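PDB 5HZD: terminal uridylyltransferase 1 from Trypanosoma brucei, which adds uridines from UTP to the 3' ends of guide, ribosomal and some messenger RNAs during mitochondrial RNA editing. Local coordinates for residues R4-D9 and T17-L22; E94-R99 and A253-P258. All blocks are in the same frame, centred on the assembly; numbering follows the deposited sequence.

Contact 1 (R4-D9 and T17-L22); sequences RLYSCD and TTHAAL. With ZN (zinc ion), chain B.
With CG of Y6 anti to its carbonyl carbon (chi1 -63°) and CG of L22 anti to its backbone N (chi1 -180°), the two side chains meet where the first strand of an atypical C2H2 zinc finger faces the start of the finger's helix. The Y6 ring is laid against the first turn: H19 N is 3.3 Å from Y6 CE1, above one face and offset toward the rim, while T17 O sits at the ring's edge. H19 CB makes an off-centre CH-pi contact, 4.1 Å from the centroid of the Y6 ring, and the Y6 and H19 rings lie obliquely, planes 51° apart. The opposite face of Y6 is occupied by the guanidinium of R4, whose orientation is fixed by NE and NH2 of R4 both donating, side-on, to L5 O at 3.1 Å each. Y6 is thus sandwiched between a cationic group and a helix start. That start is capped by T18, whose OG1 accepts from A21 N at 3.1 Å. One turn on, L22 CD2 touches Y6 CB, and L22 CD1 packs 3.6 Å from S7 C, next to the metal ligand C8. C11, H25 and H30 complete the zinc site, and E462 accepts the hydrogen bond of H19 NE2. A water bridges Y6 and H19, accepting from H19 N at 3.1 Å and lying 3.2 Å from Y6 OH.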
ATOM      1  N   ARG A   4     -18.601  14.215  30.973  1.00 29.33           N
ATOM      2  CA  ARG A   4     -18.838  14.520  29.560  1.00 26.60           C
ATOM      3  C   ARG A   4     -20.009  13.739  28.983  1.00 25.88           C
ATOM      4  O   ARG A   4     -20.514  12.807  29.606  1.00 26.57           O
ATOM      5  CB  ARG A   4     -17.605  14.154  28.739  1.00 24.27           C
ATOM      6  CG  ARG A   4     -17.146  12.736  29.023  1.00 21.55           C
ATOM      7  CD  ARG A   4     -16.214  12.214  27.931  1.00 24.99           C
ATOM      8  NE  ARG A   4     -16.962  11.843  26.727  1.00 23.80           N
ATOM      9  CZ  ARG A   4     -16.437  11.208  25.684  1.00 22.96           C
ATOM     10  NH1 ARG A   4     -15.157  10.879  25.681  1.00 23.36           N
ATOM     11  NH2 ARG A   4     -17.196  10.912  24.628  1.00 22.50           N
ATOM     12  N   LEU A   5     -20.418  14.142  27.784  1.00 24.77           N
ATOM     13  CA  LEU A   5     -21.426  13.426  27.007  1.00 26.75           C
ATOM     14  C   LEU A   5     -20.862  12.279  26.173  1.00 22.82           C
ATOM     15  O   LEU A   5     -19.755  12.364  25.574  1.00 21.31           O
ATOM     16  CB  LEU A   5     -22.151  14.388  26.067  1.00 28.92           C
ATOM     17  CG  LEU A   5     -23.003  15.515  26.637  1.00 33.48           C
ATOM     18  CD1 LEU A   5     -23.442  16.418  25.503  1.00 36.21           C
ATOM     19  CD2 LEU A   5     -24.208  14.959  27.353  1.00 36.51           C
ATOM     20  N   TYR A   6     -21.648  11.203  26.111  1.00 20.37           N
ATOM     21  CA  TYR A   6     -21.360  10.069  25.250  1.00 19.65           C
ATOM     22  C   TYR A   6     -22.627   9.818  24.465  1.00 23.94           C
ATOM     23  O   TYR A   6     -23.721   9.920  25.008  1.00 29.63           O
ATOM     24  CB  TYR A   6     -21.045   8.810  26.073  1.00 21.30           C
ATOM     25  CG  TYR A   6     -19.816   8.907  26.947  1.00 19.19           C
ATOM     26  CD1 TYR A   6     -19.911   9.408  28.240  1.00 20.99           C
ATOM     27  CD2 TYR A   6     -18.577   8.469  26.496  1.00 23.59           C
ATOM     28  CE1 TYR A   6     -18.814   9.505  29.054  1.00 26.28           C
ATOM     29  CE2 TYR A   6     -17.455   8.562  27.322  1.00 25.59           C
ATOM     30  CZ  TYR A   6     -17.593   9.077  28.602  1.00 27.84           C
ATOM     31  OH  TYR A   6     -16.512   9.174  29.449  1.00 29.45           O
ATOM     32  N   SER A   7     -22.492   9.529  23.177  1.00 19.82           N
ATOM     33  CA  SER A   7     -23.679   9.287  22.375  1.00 20.61           C
ATOM     34  C   SER A   7     -23.523   7.973  21.617  1.00 19.23           C
ATOM     35  O   SER A   7     -22.424   7.581  21.207  1.00 18.61           O
ATOM     36  CB  SER A   7     -23.953  10.440  21.400  1.00 19.97           C
ATOM     37  OG  SER A   7     -22.965  10.522  20.382  1.00 19.90           O
ATOM     38  N   CYS A   8     -24.664   7.304  21.450  1.00 19.65           N
ATOM     39  CA  CYS A   8     -24.750   6.062  20.676  1.00 19.30           C
ATOM     40  C   CYS A   8     -24.594   6.325  19.179  1.00 22.83           C
ATOM     41  O   CYS A   8     -25.032   7.368  18.677  1.00 23.05           O
ATOM     42  CB  CYS A   8     -26.095   5.401  20.964  1.00 21.63           C
ATOM     43  SG  CYS A   8     -26.157   3.755  20.216  1.00 21.64           S
ATOM     44  N   ASP A   9     -23.938   5.397  18.465  1.00 18.29           N
ATOM     45  CA  ASP A   9     -23.772   5.498  17.010  1.00 19.72           C
ATOM     46  C   ASP A   9     -24.811   4.668  16.239  1.00 22.29           C
ATOM     47  O   ASP A   9     -24.746   4.595  15.013  1.00 25.93           O
ATOM     48  CB  ASP A   9     -22.360   5.071  16.583  1.00 18.91           C
ATOM     49  CG  ASP A   9     -22.090   3.597  16.842  1.00 20.83           C
ATOM     50  OD1 ASP A   9     -22.782   3.014  17.717  1.00 19.54           O
ATOM     51  OD2 ASP A   9     -21.185   3.044  16.170  1.00 20.10           O
ATOM     52  N   THR A  17     -24.004  10.154  30.380  1.00 26.75           N
ATOM     53  CA  THR A  17     -22.972  10.936  31.039  1.00 28.31           C
ATOM     54  C   THR A  17     -21.813  10.090  31.533  1.00 28.41           C
ATOM     55  O   THR A  17     -20.869  10.626  32.099  1.00 28.04           O
ATOM     56  CB  THR A  17     -23.547  11.780  32.195  1.00 25.54           C
ATOM     57  OG1 THR A  17     -24.160  10.914  33.168  1.00 27.41           O
ATOM     58  CG2 THR A  17     -24.612  12.746  31.658  1.00 30.92           C
ATOM     59  N   THR A  18     -21.877   8.774  31.317  1.00 25.82           N
ATOM     60  CA  THR A  18     -20.757   7.884  31.625  1.00 23.88           C
ATOM     61  C   THR A  18     -20.498   6.891  30.508  1.00 24.42           C
ATOM     62  O   THR A  18     -21.424   6.482  29.785  1.00 24.57           O
ATOM     63  CB  THR A  18     -20.978   7.076  32.935  1.00 28.35           C
ATOM     64  OG1 THR A  18     -22.029   6.113  32.748  1.00 29.63           O
ATOM     65  CG2 THR A  18     -21.330   8.004  34.098  1.00 32.89           C
ATOM     66  N   HIS A  19     -19.234   6.503  30.363  1.00 24.23           N
ATOM     67  CA  HIS A  19     -18.886   5.506  29.385  1.00 20.02           C
ATOM     68  C   HIS A  19     -19.533   4.159  29.680  1.00 23.60           C
ATOM     69  O   HIS A  19     -19.952   3.462  28.759  1.00 21.06           O
ATOM     70  CB  HIS A  19     -17.363   5.365  29.272  1.00 21.58           C
ATOM     71  CG  HIS A  19     -16.925   4.577  28.086  1.00 21.66           C
ATOM     72  ND1 HIS A  19     -16.240   3.384  28.197  1.00 29.47           N
ATOM     73  CD2 HIS A  19     -17.098   4.789  26.760  1.00 21.71           C
ATOM     74  CE1 HIS A  19     -15.995   2.907  26.991  1.00 28.35           C
ATOM     75  NE2 HIS A  19     -16.502   3.741  26.099  1.00 27.48           N
ATOM     76  N   ALA A  20     -19.584   3.789  30.957  1.00 26.83           N
ATOM     77  CA  ALA A  20     -20.211   2.540  31.377  1.00 29.12           C
ATOM     78  C   ALA A  20     -21.645   2.464  30.871  1.00 28.55           C
ATOM     79  O   ALA A  20     -22.093   1.429  30.377  1.00 26.69           O
ATOM     80  CB  ALA A  20     -20.185   2.427  32.896  1.00 27.20           C
ATOM     81  N   ALA A  21     -22.360   3.576  30.977  1.00 28.30           N
ATOM     82  CA  ALA A  21     -23.759   3.612  30.570  1.00 24.45           C
ATOM     83  C   ALA A  21     -23.869   3.468  29.047  1.00 24.54           C
ATOM     84  O   ALA A  21     -24.808   2.841  28.536  1.00 24.41           O
ATOM     85  CB  ALA A  21     -24.407   4.902  31.027  1.00 26.86           C
ATOM     86  N   LEU A  22     -22.922   4.065  28.329  1.00 22.25           N
ATOM     87  CA  LEU A  22     -22.895   3.949  26.877  1.00 19.63           C
ATOM     88  C   LEU A  22     -22.673   2.498  26.460  1.00 22.08           C
ATOM     89  O   LEU A  22     -23.379   1.982  25.596  1.00 20.90           O
ATOM     90  CB  LEU A  22     -21.796   4.827  26.275  1.00 21.98           C
ATOM     91  CG  LEU A  22     -21.695   4.767  24.751  1.00 19.95           C
ATOM     92  CD1 LEU A  22     -22.882   5.481  24.124  1.00 23.55           C
ATOM     93  CD2 LEU A  22     -20.365   5.350  24.258  1.00 23.03           C
TER
HETATM   94 ZN    ZN B 701     -28.365   3.254  20.628  1.00 23.46          ZN
HETATM   95  O   HOH W   1     -17.140   7.745  32.217  1.00 33.33           O

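Contact 2 (E94-R99 and A253-P258); sequences ECVVRR and AAMCSP
M255 fills the angle between V96 and R99 on one side of helix 80-100, and its CA lies 6.5 Å from V96 CA, the nearest pair across the contact. Its three bent torsions, all near -60° (chi3 -59°), fold the thioether back against the helix. CG then faces the backbone of C95, 4.0 Å from C95 O. SD is 4.0 Å from V96 CG2, the branch of V96 anti to the carbonyl carbon, where the two side chains cross at about a right angle. The methyl CE lies 3.6 Å from R99 CB and 3.9 Å from V96 CA. The R99 and M255 side chains run alongside each other with opposite headings. The arginine bends at chi2 and chi3 and carries its guanidinium toward M255 O, but R99 has two conformers, so details at its tip are doubtful.

In the next shell, helix 143-156 flanks the site: L153 touches both V96 and R99, and L154 touches V96. V157, in the loop just after that helix, packs on M255. Helix 209-223 meets the other segment through A253, C256 and P258. The contact thus joins helix 80-100, whose segment 94-99 belongs to the central palm domain of the nucleotidyltransferase, to the end of helix 247-254, away from the UTP and metal sites. Its well-defined chemistry is apolar, a buried thioether against valine and the aliphatic part of an arginine, which implies adhesion by van der Waals packing.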
ATOM      1  N   GLU A  94       8.316   6.878 -15.845  1.00 12.68           N
ATOM      2  CA  GLU A  94       9.026   8.146 -15.726  1.00 12.92           C
ATOM      3  C   GLU A  94       9.289   8.747 -17.088  1.00 13.31           C
ATOM      4  O   GLU A  94       9.208   9.965 -17.256  1.00 13.81           O
ATOM      5  CB  GLU A  94      10.313   7.972 -14.932  1.00 13.01           C
ATOM      6  CG  GLU A  94      11.026   9.276 -14.604  1.00 13.29           C
ATOM      7  CD  GLU A  94      12.128   9.038 -13.599  1.00 16.65           C
ATOM      8  OE1 GLU A  94      13.308   9.024 -14.021  1.00 17.54           O
ATOM      9  OE2 GLU A  94      11.843   8.853 -12.378  1.00 13.42           O
ATOM     10  N   CYS A  95       9.541   7.916 -18.092  1.00 13.47           N
ATOM     11  CA  CYS A  95       9.694   8.387 -19.481  0.56 13.87           C
ATOM     12  C   CYS A  95       8.457   9.099 -19.964  1.00 14.76           C
ATOM     13  O   CYS A  95       8.517  10.101 -20.690  1.00 18.61           O
ATOM     14  CB  CYS A  95       9.925   7.201 -20.406  0.56 14.02           C
ATOM     15  SG  CYS A  95      11.466   6.346 -20.197  0.56 17.79           S
ATOM     16  N   VAL A  96       7.306   8.553 -19.586  1.00 13.49           N
ATOM     17  CA  VAL A  96       6.053   9.137 -20.035  1.00 13.50           C
ATOM     18  C   VAL A  96       5.823  10.462 -19.319  1.00 13.49           C
ATOM     19  O   VAL A  96       5.552  11.496 -19.968  1.00 13.86           O
ATOM     20  CB  VAL A  96       4.863   8.195 -19.736  1.00 13.86           C
ATOM     21  CG1 VAL A  96       3.546   8.888 -20.144  1.00 16.10           C
ATOM     22  CG2 VAL A  96       5.031   6.874 -20.451  1.00 15.38           C
ATOM     23  N   VAL A  97       5.944  10.479 -17.981  1.00 13.21           N
ATOM     24  CA  VAL A  97       5.570  11.703 -17.274  1.00 13.55           C
ATOM     25  C   VAL A  97       6.540  12.846 -17.514  1.00 13.62           C
ATOM     26  O   VAL A  97       6.132  14.004 -17.417  1.00 14.14           O
ATOM     27  CB  VAL A  97       5.317  11.493 -15.779  1.00 17.84           C
ATOM     28  CG1 VAL A  97       4.300  10.360 -15.577  1.00 15.33           C
ATOM     29  CG2 VAL A  97       6.589  11.172 -15.091  1.00 16.78           C
ATOM     30  N   ARG A  98       7.798  12.553 -17.858  1.00 13.82           N
ATOM     31  CA  ARG A  98       8.715  13.659 -18.186  1.00 14.32           C
ATOM     32  C   ARG A  98       8.337  14.411 -19.441  1.00 14.65           C
ATOM     33  O   ARG A  98       8.784  15.524 -19.638  1.00 17.16           O
ATOM     34  CB  ARG A  98      10.165  13.173 -18.262  1.00 14.48           C
ATOM     35  CG  ARG A  98      10.703  12.858 -16.875  1.00 15.15           C
ATOM     36  CD  ARG A  98      12.163  12.431 -16.895  1.00 14.54           C
ATOM     37  NE  ARG A  98      12.956  13.572 -17.352  1.00 20.08           N
ATOM     38  CZ  ARG A  98      14.265  13.553 -17.574  1.00 21.56           C
ATOM     39  NH1 ARG A  98      14.871  14.665 -17.976  1.00 24.30           N
ATOM     40  NH2 ARG A  98      14.946  12.434 -17.434  1.00 22.39           N
ATOM     41  N   ARG A  99       7.514  13.837 -20.304  1.00 14.57           N
ATOM     42  CA  ARG A  99       7.032  14.592 -21.465  0.54 14.94           C
ATOM     43  C   ARG A  99       6.037  15.667 -21.026  1.00 14.97           C
ATOM     44  O   ARG A  99       5.935  16.713 -21.659  1.00 19.63           O
ATOM     45  CB  ARG A  99       6.415  13.659 -22.517  0.54 17.31           C
ATOM     46  CG  ARG A  99       5.565  14.337 -23.611  0.54 19.50           C
ATOM     47  CD  ARG A  99       6.374  15.106 -24.674  0.54 25.38           C
ATOM     48  NE  ARG A  99       7.645  14.477 -25.029  0.54 28.86           N
ATOM     49  CZ  ARG A  99       7.783  13.486 -25.904  0.54 31.58           C
ATOM     50  NH1 ARG A  99       6.719  12.979 -26.516  0.54 30.42           N
ATOM     51  NH2 ARG A  99       8.990  12.993 -26.160  0.54 33.09           N
ATOM     52  N   ALA A 253      11.542   4.892 -26.522  1.00 18.21           N
ATOM     53  CA  ALA A 253      11.416   5.122 -27.971  1.00 23.51           C
ATOM     54  C   ALA A 253      10.007   5.559 -28.383  1.00 21.36           C
ATOM     55  O   ALA A 253       9.846   6.444 -29.219  1.00 20.77           O
ATOM     56  CB  ALA A 253      11.847   3.880 -28.768  1.00 19.89           C
ATOM     57  N   ALA A 254       8.978   4.935 -27.820  1.00 16.88           N
ATOM     58  CA  ALA A 254       7.585   5.310 -28.142  1.00 15.84           C
ATOM     59  C   ALA A 254       7.234   6.716 -27.665  1.00 17.75           C
ATOM     60  O   ALA A 254       6.294   7.344 -28.179  1.00 20.99           O
ATOM     61  CB  ALA A 254       6.631   4.297 -27.535  1.00 16.69           C
ATOM     62  N   MET A 255       8.019   7.236 -26.729  1.00 18.16           N
ATOM     63  CA  MET A 255       7.836   8.613 -26.248  1.00 18.01           C
ATOM     64  C   MET A 255       8.599   9.654 -27.053  1.00 24.19           C
ATOM     65  O   MET A 255       8.535  10.837 -26.733  1.00 25.41           O
ATOM     66  CB  MET A 255       8.190   8.728 -24.758  1.00 20.97           C
ATOM     67  CG  MET A 255       7.200   8.025 -23.824  1.00 19.45           C
ATOM     68  SD  MET A 255       5.496   8.580 -24.056  1.00 20.89           S
ATOM     69  CE  MET A 255       5.723  10.327 -23.711  1.00 17.68           C
ATOM     70  N   CYS A 256       9.322   9.241 -28.094  1.00 23.89           N
ATOM     71  CA  CYS A 256      10.073  10.224 -28.879  1.00 25.76           C
ATOM     72  C   CYS A 256       9.100  11.148 -29.604  1.00 25.40           C
ATOM     73  O   CYS A 256       7.913  10.847 -29.750  1.00 23.02           O
ATOM     74  CB  CYS A 256      11.061   9.564 -29.858  1.00 23.29           C
ATOM     75  SG  CYS A 256      10.307   8.935 -31.371  1.00 24.09           S
ATOM     76  N   SER A 257       9.583  12.306 -30.026  1.00 26.67           N
ATOM     77  CA  SER A 257       8.720  13.170 -30.806  1.00 29.03           C
ATOM     78  C   SER A 257       9.343  13.416 -32.169  1.00 27.66           C
ATOM     79  O   SER A 257      10.183  14.311 -32.337  1.00 28.32           O
ATOM     80  CB  SER A 257       8.394  14.472 -30.063  1.00 40.65           C
ATOM     81  OG  SER A 257       9.482  14.886 -29.263  1.00 49.49           O
ATOM     82  N   PRO A 258       8.929  12.618 -33.165  1.00 27.45           N
ATOM     83  CA  PRO A 258       9.524  12.736 -34.504  1.00 26.85           C
ATOM     84  C   PRO A 258       9.263  14.097 -35.135  1.00 28.23           C
ATOM     85  O   PRO A 258       8.205  14.674 -34.935  1.00 30.97           O
ATOM     86  CB  PRO A 258       8.803  11.644 -35.305  1.00 32.17           C
ATOM     87  CG  PRO A 258       8.194  10.721 -34.267  1.00 31.19           C
ATOM     88  CD  PRO A 258       7.859  11.605 -33.111  1.00 29.27           C
TER

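In the fold
Contacts 1 and 2 lie on opposite sides of the chain's centre, with centres 59 Å apart and nearest atoms about 41 Å apart, and they share no helix, strand or sheet. They come in series: contact 1 closes within the N-terminal zinc finger, linking strand 6-7 to helix 19-30 across 7 residues, before contact 2 opens. Contact 2 instead spans 153 residues, bringing helix 80-100 of the central palm domain to the end of helix 247-254, which in sequence connects strands 239-244 and 267-271 of the four-stranded antiparallel sheet. One contact is local to the finger, which is required for proper folding of the catalytic domain; the other ties distant parts of the chain.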